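Local coordinates for protein histidinol dehydrogenase (Elizabethkingia anophelis NUHP1, PDB 6AN0) that probably catalyses the last step of histidine biosynthesis, the zinc-dependent, two-stage oxidation of L-histidinol to L-histidine with NAD(+) as electron acceptor, at residues G191-I196 and T221-I226; A198-T203 and F230-D235. One frame throughout, in Å; residues are numbered along the deposited sequence.

Overall arrangement
Contacts 1 and 2 lie in succession along helix 192-201, which packs first on helix 218-227 and then on the residues that follow that helix. The first turns of helix 192-201 belong to contact 1 and its last turn to contact 2, where it meets residues running into strand 233-234. The centres lie about 9 Å apart. A salt bridge joins them, Lys224 NZ to Asp235 OD1 at 2.8 Å. Contact 1 is the one nearer the predicted NAD(+) site: it includes Gln194, and the side chains of Ile196 and Tyr132 are about 4 Å apart. In contact 2, Thr200 and Phe201 stay about 10 Å from Tyr132 and Gln194, respectively, between side chains.

Contact 1. Residues G191-I196 and T221-I226; sequences GGIQAI and TAAKQI. With EDO (1,2-ethanediol), chain E.
Ile193 and Ile196 of helix 192-201 close on the methyl of Ala223 in helix 218-227, two nearly parallel helices that pack in the alpha/beta domain carrying the predicted NAD(+) site. Their segment axes cross at -27° and approach to 8.9 Å, and the small Ala223 sits where the backbones come nearest, with its CA 5.6 Å from that of Ile193. Both isoleucines share a first torsion near -60°, which sets CG2 anti to the backbone N and turns this methyl toward Ala223 in both. Ile193 CG2 reaches Ala223 CB at 3.9 Å, and the Ile193 side chain also packs against Ile37, Val41 and Phe42 of helix 35-48. Ile196 points more directly across: its CB and CG2 each lie 3.8 Å from Ala223 CB, so the branch point itself rests against the methyl. Ile196 CG2 also lies against the backbone N of Lys224, at 3.9 Å. The second torsion of Ile196 (-52°) folds CD1 back from the extended form and brings it to the flank of the lysine chain, 4.0 Å from Lys224 CG. There the two side chains cross obliquely. Beyond this point the lysine chain bends away from helix 192-201, taking its amino group to Gly214 O as well as to Asp235. Gly192 N is hydrogen-bonded to the hydroxyl of Tyr132, a predicted NAD(+) ligand like Gln194. Away from the apolar seam, Thr221 OG1 accepts a 2.9 Å hydrogen bond from O2 of an ethanediol that probably comes from the crystallisation liquor.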
loop_
_atom_site.group_PDB
_atom_site.type_symbol
_atom_site.label_atom_id
_atom_site.label_comp_id
_atom_site.label_asym_id
_atom_site.label_seq_id
_atom_site.Cartn_x
_atom_site.Cartn_y
_atom_site.Cartn_z
ATOM N N GLY A 191 14.581 16.049 12.957
ATOM C CA GLY A 191 13.376 15.447 13.486
ATOM C C GLY A 191 12.130 16.172 13.013
ATOM O O GLY A 191 12.199 17.181 12.307
ATOM N N GLY A 192 10.986 15.628 13.427
ATOM C CA GLY A 192 9.717 16.341 13.343
ATOM C C GLY A 192 9.235 16.588 11.920
ATOM O O GLY A 192 9.580 15.875 10.977
ATOM N N ILE A 193 8.392 17.623 11.787
ATOM C CA ILE A 193 7.830 17.956 10.478
ATOM C C ILE A 193 8.944 18.279 9.487
ATOM O O ILE A 193 8.885 17.882 8.315
ATOM C CB ILE A 193 6.830 19.124 10.591
ATOM C CG1 ILE A 193 5.674 18.790 11.540
ATOM C CG2 ILE A 193 6.252 19.461 9.209
ATOM C CD1 ILE A 193 4.813 20.052 11.893
ATOM N N GLN A 194 9.975 19.004 9.940
ATOM C CA GLN A 194 11.027 19.430 9.023
ATOM C C GLN A 194 11.812 18.248 8.462
ATOM O O GLN A 194 12.214 18.283 7.292
ATOM C CB GLN A 194 11.961 20.454 9.702
ATOM C CG GLN A 194 12.683 19.987 11.005
ATOM C CD GLN A 194 11.849 20.187 12.278
ATOM O OE1 GLN A 194 10.640 20.415 12.219
ATOM N NE2 GLN A 194 12.502 20.094 13.438
ATOM N N ALA A 195 12.010 17.183 9.248
ATOM C CA ALA A 195 12.650 15.987 8.706
ATOM C C ALA A 195 11.789 15.339 7.628
ATOM O O ALA A 195 12.297 14.946 6.569
ATOM C CB ALA A 195 12.952 14.976 9.818
ATOM N N ILE A 196 10.484 15.202 7.887
ATOM C CA ILE A 196 9.588 14.629 6.880
ATOM C C ILE A 196 9.598 15.488 5.619
ATOM O O ILE A 196 9.598 14.970 4.492
ATOM C CB ILE A 196 8.160 14.482 7.454
ATOM C CG1 ILE A 196 8.145 13.540 8.664
ATOM C CG2 ILE A 196 7.181 14.010 6.376
ATOM C CD1 ILE A 196 8.818 12.182 8.394
ATOM N N THR A 221 3.144 12.362 12.275
ATOM C CA THR A 221 2.050 11.636 11.639
ATOM C C THR A 221 1.314 12.515 10.633
ATOM O O THR A 221 1.022 12.085 9.510
ATOM C CB THR A 221 1.089 11.109 12.717
ATOM O OG1 THR A 221 1.768 10.145 13.534
ATOM C CG2 THR A 221 -0.135 10.446 12.083
ATOM N N ALA A 222 0.991 13.751 11.029
ATOM C CA ALA A 222 0.305 14.666 10.119
ATOM C C ALA A 222 1.198 15.023 8.937
ATOM O O ALA A 222 0.724 15.141 7.799
ATOM C CB ALA A 222 -0.137 15.927 10.869
ATOM N N ALA A 223 2.501 15.176 9.182
ATOM C CA ALA A 223 3.407 15.530 8.097
ATOM C C ALA A 223 3.476 14.416 7.067
ATOM O O ALA A 223 3.450 14.681 5.860
ATOM C CB ALA A 223 4.804 15.844 8.640
ATOM N N LYS A 224 3.553 13.160 7.522
ATOM C CA LYS A 224 3.572 12.040 6.588
ATOM C C LYS A 224 2.272 11.969 5.799
ATOM O O LYS A 224 2.280 11.689 4.591
ATOM C CB LYS A 224 3.816 10.731 7.343
ATOM C CG LYS A 224 5.262 10.538 7.797
ATOM C CD LYS A 224 5.405 9.312 8.707
ATOM C CE LYS A 224 5.176 8.014 7.938
ATOM N NZ LYS A 224 5.229 6.824 8.840
ATOM N N GLN A 225 1.141 12.230 6.467
ATOM C CA GLN A 225 -0.147 12.205 5.777
ATOM C C GLN A 225 -0.205 13.266 4.686
ATOM O O GLN A 225 -0.645 12.993 3.561
ATOM C CB GLN A 225 -1.291 12.389 6.781
ATOM N N ILE A 226 0.255 14.478 4.994
ATOM C CA ILE A 226 0.195 15.567 4.026
ATOM C C ILE A 226 1.255 15.403 2.941
ATOM O O ILE A 226 1.015 15.760 1.777
ATOM C CB ILE A 226 0.322 16.900 4.776
ATOM C CG1 ILE A 226 -0.965 17.147 5.564
ATOM C CG2 ILE A 226 0.634 18.058 3.809
ATOM C CD1 ILE A 226 -0.892 18.298 6.542
HETATM C C1 EDO E . -1.018 8.970 17.698
HETATM O O1 EDO E . -0.784 10.245 18.315
HETATM C C2 EDO E . 0.194 8.593 16.856
HETATM O O2 EDO E . 0.708 9.777 16.236
#

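Contact 2. Residues A198-T203 and F230-D235. With EDO (1,2-ethanediol), chain D.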
loop_
_atom_site.group_PDB
_atom_site.type_symbol
_atom_site.label_atom_id
_atom_site.label_comp_id
_atom_site.label_asym_id
_atom_site.label_seq_id
_atom_site.Cartn_x
_atom_site.Cartn_y
_atom_site.Cartn_z
ATOM N N ALA A 198 12.043 17.446 4.557
ATOM C CA ALA A 198 13.317 17.264 3.874
ATOM C C ALA A 198 13.311 15.986 3.032
ATOM O O ALA A 198 13.805 15.979 1.898
ATOM C CB ALA A 198 14.453 17.247 4.892
ATOM N N MET A 199 12.748 14.901 3.554
ATOM C CA MET A 199 12.692 13.682 2.748
ATOM C C MET A 199 11.627 13.749 1.666
ATOM O O MET A 199 11.718 13.018 0.676
ATOM C CB MET A 199 12.465 12.462 3.641
ATOM C CG MET A 199 13.661 12.194 4.578
ATOM S SD MET A 199 13.491 10.678 5.552
ATOM C CE MET A 199 12.241 11.149 6.748
ATOM N N THR A 200 10.647 14.637 1.809
ATOM C CA THR A 200 9.600 14.776 0.802
ATOM C C THR A 200 10.054 15.634 -0.370
ATOM O O THR A 200 9.804 15.289 -1.530
ATOM C CB THR A 200 8.348 15.366 1.456
ATOM O OG1 THR A 200 7.849 14.443 2.431
ATOM C CG2 THR A 200 7.259 15.699 0.419
ATOM N N PHE A 201 10.729 16.748 -0.102
ATOM C CA PHE A 201 11.103 17.665 -1.171
ATOM C C PHE A 201 12.585 17.628 -1.502
ATOM O O PHE A 201 12.965 18.046 -2.601
ATOM C CB PHE A 201 10.701 19.109 -0.810
ATOM C CG PHE A 201 9.234 19.260 -0.521
ATOM C CD1 PHE A 201 8.316 19.358 -1.560
ATOM C CD2 PHE A 201 8.766 19.259 0.790
ATOM C CE1 PHE A 201 6.952 19.473 -1.301
ATOM C CE2 PHE A 201 7.403 19.369 1.057
ATOM C CZ PHE A 201 6.498 19.476 0.012
ATOM N N GLY A 202 13.419 17.121 -0.599
ATOM C CA GLY A 202 14.857 17.133 -0.800
ATOM C C GLY A 202 15.473 18.462 -0.414
ATOM O O GLY A 202 14.822 19.501 -0.519
ATOM N N THR A 203 16.712 18.442 0.060
ATOM C CA THR A 203 17.497 19.652 0.277
ATOM C C THR A 203 18.863 19.446 -0.359
ATOM O O THR A 203 19.120 18.421 -1.000
ATOM C CB THR A 203 17.647 19.986 1.768
ATOM O OG1 THR A 203 18.467 18.994 2.402
ATOM C CG2 THR A 203 16.283 20.039 2.466
ATOM N N PHE A 230 2.194 15.430 -2.067
ATOM C CA PHE A 230 3.279 15.920 -2.904
ATOM C C PHE A 230 4.026 14.783 -3.596
ATOM O O PHE A 230 5.139 14.981 -4.088
ATOM C CB PHE A 230 4.221 16.791 -2.076
ATOM C CG PHE A 230 3.538 18.001 -1.502
ATOM C CD1 PHE A 230 3.380 19.143 -2.268
ATOM C CD2 PHE A 230 3.012 17.979 -0.220
ATOM C CE1 PHE A 230 2.728 20.256 -1.756
ATOM C CE2 PHE A 230 2.360 19.087 0.305
ATOM C CZ PHE A 230 2.216 20.228 -0.468
ATOM N N GLY A 231 3.445 13.590 -3.618
ATOM C CA GLY A 231 3.948 12.508 -4.444
ATOM C C GLY A 231 4.688 11.400 -3.722
ATOM O O GLY A 231 4.991 10.390 -4.359
ATOM N N VAL A 232 4.999 11.539 -2.437
ATOM C CA VAL A 232 5.751 10.494 -1.740
ATOM C C VAL A 232 4.776 9.439 -1.217
ATOM O O VAL A 232 3.622 9.745 -0.890
ATOM C CB VAL A 232 6.612 11.111 -0.607
ATOM C CG1 VAL A 232 5.753 11.523 0.566
ATOM C CG2 VAL A 232 7.707 10.152 -0.158
ATOM N N ALA A 233 5.218 8.173 -1.181
ATOM C CA ALA A 233 4.446 7.109 -0.545
ATOM C C ALA A 233 4.821 7.025 0.933
ATOM O O ALA A 233 5.922 7.406 1.322
ATOM C CB ALA A 233 4.694 5.759 -1.231
ATOM N N ILE A 234 3.906 6.508 1.763
ATOM C CA ILE A 234 4.236 6.247 3.162
ATOM C C ILE A 234 3.874 4.810 3.519
ATOM O O ILE A 234 3.113 4.146 2.811
ATOM C CB ILE A 234 3.543 7.243 4.123
ATOM C CG1 ILE A 234 2.023 7.055 4.111
ATOM C CG2 ILE A 234 3.947 8.680 3.746
ATOM C CD1 ILE A 234 1.304 7.931 5.128
ATOM N N ASP A 235 4.441 4.330 4.638
ATOM C CA ASP A 235 4.291 2.915 4.990
ATOM C C ASP A 235 2.858 2.588 5.391
ATOM O O ASP A 235 2.234 1.688 4.815
ATOM C CB ASP A 235 5.280 2.487 6.091
ATOM C CG ASP A 235 5.366 3.454 7.281
ATOM O OD1 ASP A 235 4.794 4.570 7.259
ATOM O OD2 ASP A 235 6.062 3.072 8.254
HETATM C C1 EDO D . 2.825 -1.924 4.782
HETATM O O1 EDO D . 3.152 -2.682 3.610
HETATM C C2 EDO D . 3.830 -0.779 4.803
HETATM O O2 EDO D . 3.798 -0.196 3.509
#
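The end of helix 192-201, which breaks at Gly202 with positive phi (83°), lies beside residues 230-232 as they run into strand 233-234, with the backbones nearest at Thr200 and Val232, CA to CA 6.3 Å. Phe201 and Phe230 form a T-shaped stack in which the edge of Phe201 is directed at a face of Phe230. Their planes stand at 64° and the centroids are 5.0 Å apart. The leading atom, Phe201 CZ, comes down off-centre and meets Phe230 CG at 3.6 Å, while CE1 stands above the CG–CD1 side of that ring, just past its rim. Phe42 of helix 35-48 adds a second edge-to-face partner for Phe201. In this alpha/beta domain helix 192-201 lies against strand 211-213, with which strand 233-234 pairs in parallel, and helix 35-48 packs against the helix. Thr200 works between ring and sheet. Its chi1 of -64° sets OG1 beside the backbone N and CG2 anti to it. CG2 lies over the centre of one face of the Phe201 ring and reaches Phe230 CB at 4.1 Å. OG1 turns back to Ile196 O in the preceding helical turn, where it is hydrogen-bonded while also touching Val232 CG1 at 4.0 Å.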